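Local coordinates for putative laminarinase (Phanerochaete chrysosporium, PDB 2W39), which probably hydrolyses the glycosidic bonds of beta-glucans such as laminarin, as an extracellular family 16 glycoside hydrolase of a white-rot fungus, at residues Gln36-Ala39 / Leu40-Leu44; Cys138-Pro141 / Ala142-Met146. One frame throughout, in Å; residues are numbered along the deposited sequence.

Contacts 1 and 2 are each local, within one continuous stretch of chain, set on opposite sides of the protein's centre, with their centres about 42 Å apart; they share no helix or strand. Neither belongs to the deep core. Contact 1 is partly buried, with A39 and L44 turned inward against strand 69-76, whereas contact 2 lies at the surface in the loop between strands 138-139 and 149-152, with M140 its buried member. Their chemistry differs accordingly. Residues 36-44 close a helix through main-chain hydrogen bonds and carry an N-linked sugar, while in residues 138-146 the single hydrogen bond across the contact comes from the R144 side chain, which donates to a carbonyl and lies between two methionines.

Contact 1 (Gln36-Ala39 / Leu40-Leu44); sequences QATA and LAKNL. With NAG (2-acetamido-2-deoxy-beta-D-glucopyranose), chain C.
A39 and L44 meet at the end of helix 36-41, where L44 N donates to A39 O at 2.8 Å. The same reversal brings A39 CB within 4.4 Å of L44 CB, both side chains being buried and resting on strand 69-76 through V72 and N70. This is the tight side. Before it, regular helical bonds run L40 N to Q36 O, A41 N to A37 O and K42 N to T38 O, the last at 2.9 Å.

The solvent side is looser and lies at L40, A41 and K42, all exposed. T38 and K42 run side by side: with T38 CG2 anti to its backbone nitrogen (OG1 at chi1 -58°), the methyl comes 4.1 Å from K42 CD, and OG1 is left to bond D35. Q36 lies alongside L40, its CG reaching L40 CD1 at 4.1 Å, but its amide is anchored: Q36 NE2 hydrogen-bonds L15 O, and Q36 OE1 hydrogen-bonds H20 ND1.

N43 carries the sugar, its ND2 joined to C1 of NAG at 1.5 Å, and R55 NH2 bonds both N43 O and the sugar. With N43 at positive phi (57°), two bonds reaching back into the last turn, L44 N to A39 O and N43 N to L40 O (3.1 Å), and the apolar A39-L44 pair accompanying them, the arrangement is a Schellman motif bearing an N-glycosylation site.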
# COMPACT_ATOMS: atom_id res chain seq x y z
N GLN A 36 7.99 -16.77 5.20
CA GLN A 36 8.73 -16.73 3.97
C GLN A 36 8.96 -18.11 3.35
O GLN A 36 8.78 -18.29 2.15
CB GLN A 36 10.05 -16.04 4.24
CG GLN A 36 10.90 -15.84 3.05
CD GLN A 36 11.78 -14.62 3.23
OE1 GLN A 36 11.37 -13.59 3.79
NE2 GLN A 36 13.00 -14.73 2.76
N ALA A 37 9.38 -19.08 4.18
CA ALA A 37 9.65 -20.42 3.66
C ALA A 37 8.37 -20.99 3.04
O ALA A 37 8.39 -21.58 1.96
CB ALA A 37 10.16 -21.34 4.77
N THR A 38 7.24 -20.80 3.72
CA THR A 38 5.98 -21.33 3.24
C THR A 38 5.55 -20.63 1.96
O THR A 38 5.12 -21.28 1.00
CB THR A 38 4.91 -21.21 4.32
OG1 THR A 38 5.35 -21.91 5.50
CG2 THR A 38 3.59 -21.82 3.87
N ALA A 39 5.70 -19.31 1.93
CA ALA A 39 5.36 -18.54 0.72
C ALA A 39 6.16 -19.00 -0.49
O ALA A 39 5.61 -19.15 -1.59
CB ALA A 39 5.59 -17.06 0.95
N LEU A 40 7.46 -19.21 -0.30
CA LEU A 40 8.30 -19.66 -1.39
C LEU A 40 7.92 -21.06 -1.86
O LEU A 40 7.81 -21.31 -3.06
CB LEU A 40 9.78 -19.57 -1.01
CG LEU A 40 10.32 -18.14 -0.88
CD1 LEU A 40 11.69 -18.16 -0.22
CD2 LEU A 40 10.40 -17.43 -2.24
N ALA A 41 7.68 -21.96 -0.91
CA ALA A 41 7.35 -23.35 -1.24
C ALA A 41 6.03 -23.42 -2.00
O ALA A 41 5.83 -24.31 -2.84
CB ALA A 41 7.27 -24.19 0.01
N LYS A 42 5.10 -22.52 -1.67
CA LYS A 42 3.77 -22.53 -2.27
C LYS A 42 3.67 -21.58 -3.47
O LYS A 42 2.59 -21.41 -4.05
CB LYS A 42 2.72 -22.23 -1.21
CG LYS A 42 2.64 -23.34 -0.17
CD LYS A 42 1.43 -23.25 0.74
CE LYS A 42 1.33 -24.49 1.65
NZ LYS A 42 1.03 -25.75 0.90
N ASN A 43 4.79 -20.96 -3.83
CA ASN A 43 4.88 -20.00 -4.94
C ASN A 43 3.92 -18.82 -4.77
O ASN A 43 3.41 -18.26 -5.76
CB ASN A 43 4.73 -20.67 -6.31
CG ASN A 43 5.40 -19.89 -7.43
OD1 ASN A 43 6.35 -19.11 -7.21
ND2 ASN A 43 4.92 -20.10 -8.66
N LEU A 44 3.72 -18.43 -3.52
CA LEU A 44 2.97 -17.21 -3.23
C LEU A 44 3.87 -15.98 -3.26
O LEU A 44 3.41 -14.85 -3.45
CB LEU A 44 2.27 -17.32 -1.88
CG LEU A 44 1.32 -18.51 -1.80
CD1 LEU A 44 0.71 -18.57 -0.43
CD2 LEU A 44 0.23 -18.46 -2.88
C1 NAG C . 5.64 -19.47 -9.75
C2 NAG C . 5.60 -20.43 -10.95
C3 NAG C . 6.05 -19.75 -12.25
C4 NAG C . 5.44 -18.36 -12.42
C5 NAG C . 5.67 -17.54 -11.15
C6 NAG C . 5.13 -16.12 -11.28
C7 NAG C . 6.16 -22.85 -10.82
C8 NAG C . 7.30 -23.81 -10.59
N2 NAG C . 6.48 -21.56 -10.70
O3 NAG C . 5.73 -20.54 -13.38
O4 NAG C . 6.03 -17.72 -13.53
O5 NAG C . 5.04 -18.22 -10.08
O6 NAG C . 3.73 -16.11 -11.46
O7 NAG C . 5.04 -23.28 -11.09

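Contact 2 (Cys138-Pro141 / Ala142-Met146); sequences CAMP and ASRTM
Between P141 and R144 the backbone makes an open turn, A142 being helical in phi/psi and its neighbours extended, which brings P141 CA within 6.6 Å of R144 CA. A side chain spans it: R144 NH1 donates to P141 O at 3.0 Å. The bond is bent at the hydrogen (137°) and the oxygen lies 28° out of the guanidinium plane, although the nitrogen sits nearly in line with the C=O bond. R144 reaches back because CG lies between the backbone nitrogen and carbonyl carbon (chi1 71°) and the chain then bends at chi2.

The guanidinium is layered between two methionines. M140 CB stands 3.4 Å above one face of R144, offset toward the rim and 3.6 Å from R144 NH1. On the opposite face M146 CE sits 3.6 Å above the plane of R144, over its centre. M140 CG also approaches R144 NH2, at 3.9 Å; the end of the side chain leads away from the loop, and M140 also touches F231, C165 and C236.

Within the family 16 beta-sandwich this is a surface loop leaving strand 138-139, which pairs antiparallel with strand 235-236 and is pinned to it by the C138-C236 disulfide. The arginine joins the loop to its surroundings, NE bonding F230 O and NH1 also bonding N153 OD1. A leucine here would probably leave P141 O, F230 O and N153 OD1 without these donors, and M140 and M146 without the flat group that separates them. P141 CB lies 3.9 Å from S143 O, and the P141 side chain also touches P232, T234 and N235.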
# COMPACT_ATOMS: atom_id res chain seq x y z
N CYS A 138 -3.64 15.94 15.17
CA CYS A 138 -3.07 15.94 13.85
C CYS A 138 -4.22 16.04 12.86
O CYS A 138 -4.96 15.08 12.65
CB CYS A 138 -2.23 14.68 13.62
SG CYS A 138 -1.50 14.57 11.98
N ALA A 139 -4.34 17.20 12.21
CA ALA A 139 -5.37 17.45 11.22
C ALA A 139 -4.73 18.10 9.99
O ALA A 139 -3.54 18.47 10.03
CB ALA A 139 -6.49 18.33 11.79
N MET A 140 -5.53 18.25 8.93
CA MET A 140 -5.07 18.77 7.65
C MET A 140 -5.94 19.95 7.25
O MET A 140 -7.15 19.97 7.52
CB MET A 140 -5.15 17.68 6.58
CG MET A 140 -4.19 16.52 6.83
SD MET A 140 -2.47 17.09 6.72
CE MET A 140 -1.68 16.21 8.07
N PRO A 141 -5.34 20.96 6.59
CA PRO A 141 -6.12 22.10 6.16
C PRO A 141 -7.08 21.74 5.04
O PRO A 141 -6.83 20.81 4.28
CB PRO A 141 -5.07 23.12 5.70
CG PRO A 141 -3.83 22.39 5.53
CD PRO A 141 -3.92 21.08 6.24
N ALA A 142 -8.18 22.48 4.95
CA ALA A 142 -9.19 22.20 3.94
C ALA A 142 -8.65 22.33 2.51
O ALA A 142 -9.05 21.59 1.62
CB ALA A 142 -10.39 23.12 4.13
N SER A 143 -7.73 23.28 2.32
CA SER A 143 -7.14 23.53 1.02
C SER A 143 -5.63 23.48 1.12
O SER A 143 -5.04 24.17 1.94
CB SER A 143 -7.60 24.90 0.49
OG SER A 143 -7.08 25.16 -0.81
N ARG A 144 -5.01 22.64 0.29
CA ARG A 144 -3.56 22.64 0.14
C ARG A 144 -3.21 22.09 -1.23
O ARG A 144 -4.00 21.39 -1.86
CB ARG A 144 -2.87 21.87 1.29
CG ARG A 144 -3.04 20.35 1.28
CD ARG A 144 -4.30 19.86 1.96
NE ARG A 144 -4.15 18.43 2.24
CZ ARG A 144 -5.07 17.64 2.77
NH1 ARG A 144 -6.26 18.13 3.14
NH2 ARG A 144 -4.79 16.35 2.96
N THR A 145 -2.02 22.41 -1.68
CA THR A 145 -1.64 22.13 -3.05
C THR A 145 -1.36 20.65 -3.30
O THR A 145 -0.35 20.09 -2.83
CB THR A 145 -0.48 23.05 -3.46
OG1 THR A 145 -0.99 24.38 -3.50
CG2 THR A 145 0.05 22.70 -4.83
N MET A 146 -2.25 20.04 -4.09
CA MET A 146 -2.14 18.63 -4.47
C MET A 146 -3.12 18.40 -5.59
O MET A 146 -4.03 19.22 -5.81
CB MET A 146 -2.46 17.72 -3.28
CG MET A 146 -3.87 17.86 -2.75
SD MET A 146 -4.02 17.02 -1.18
CE MET A 146 -5.76 17.28 -0.82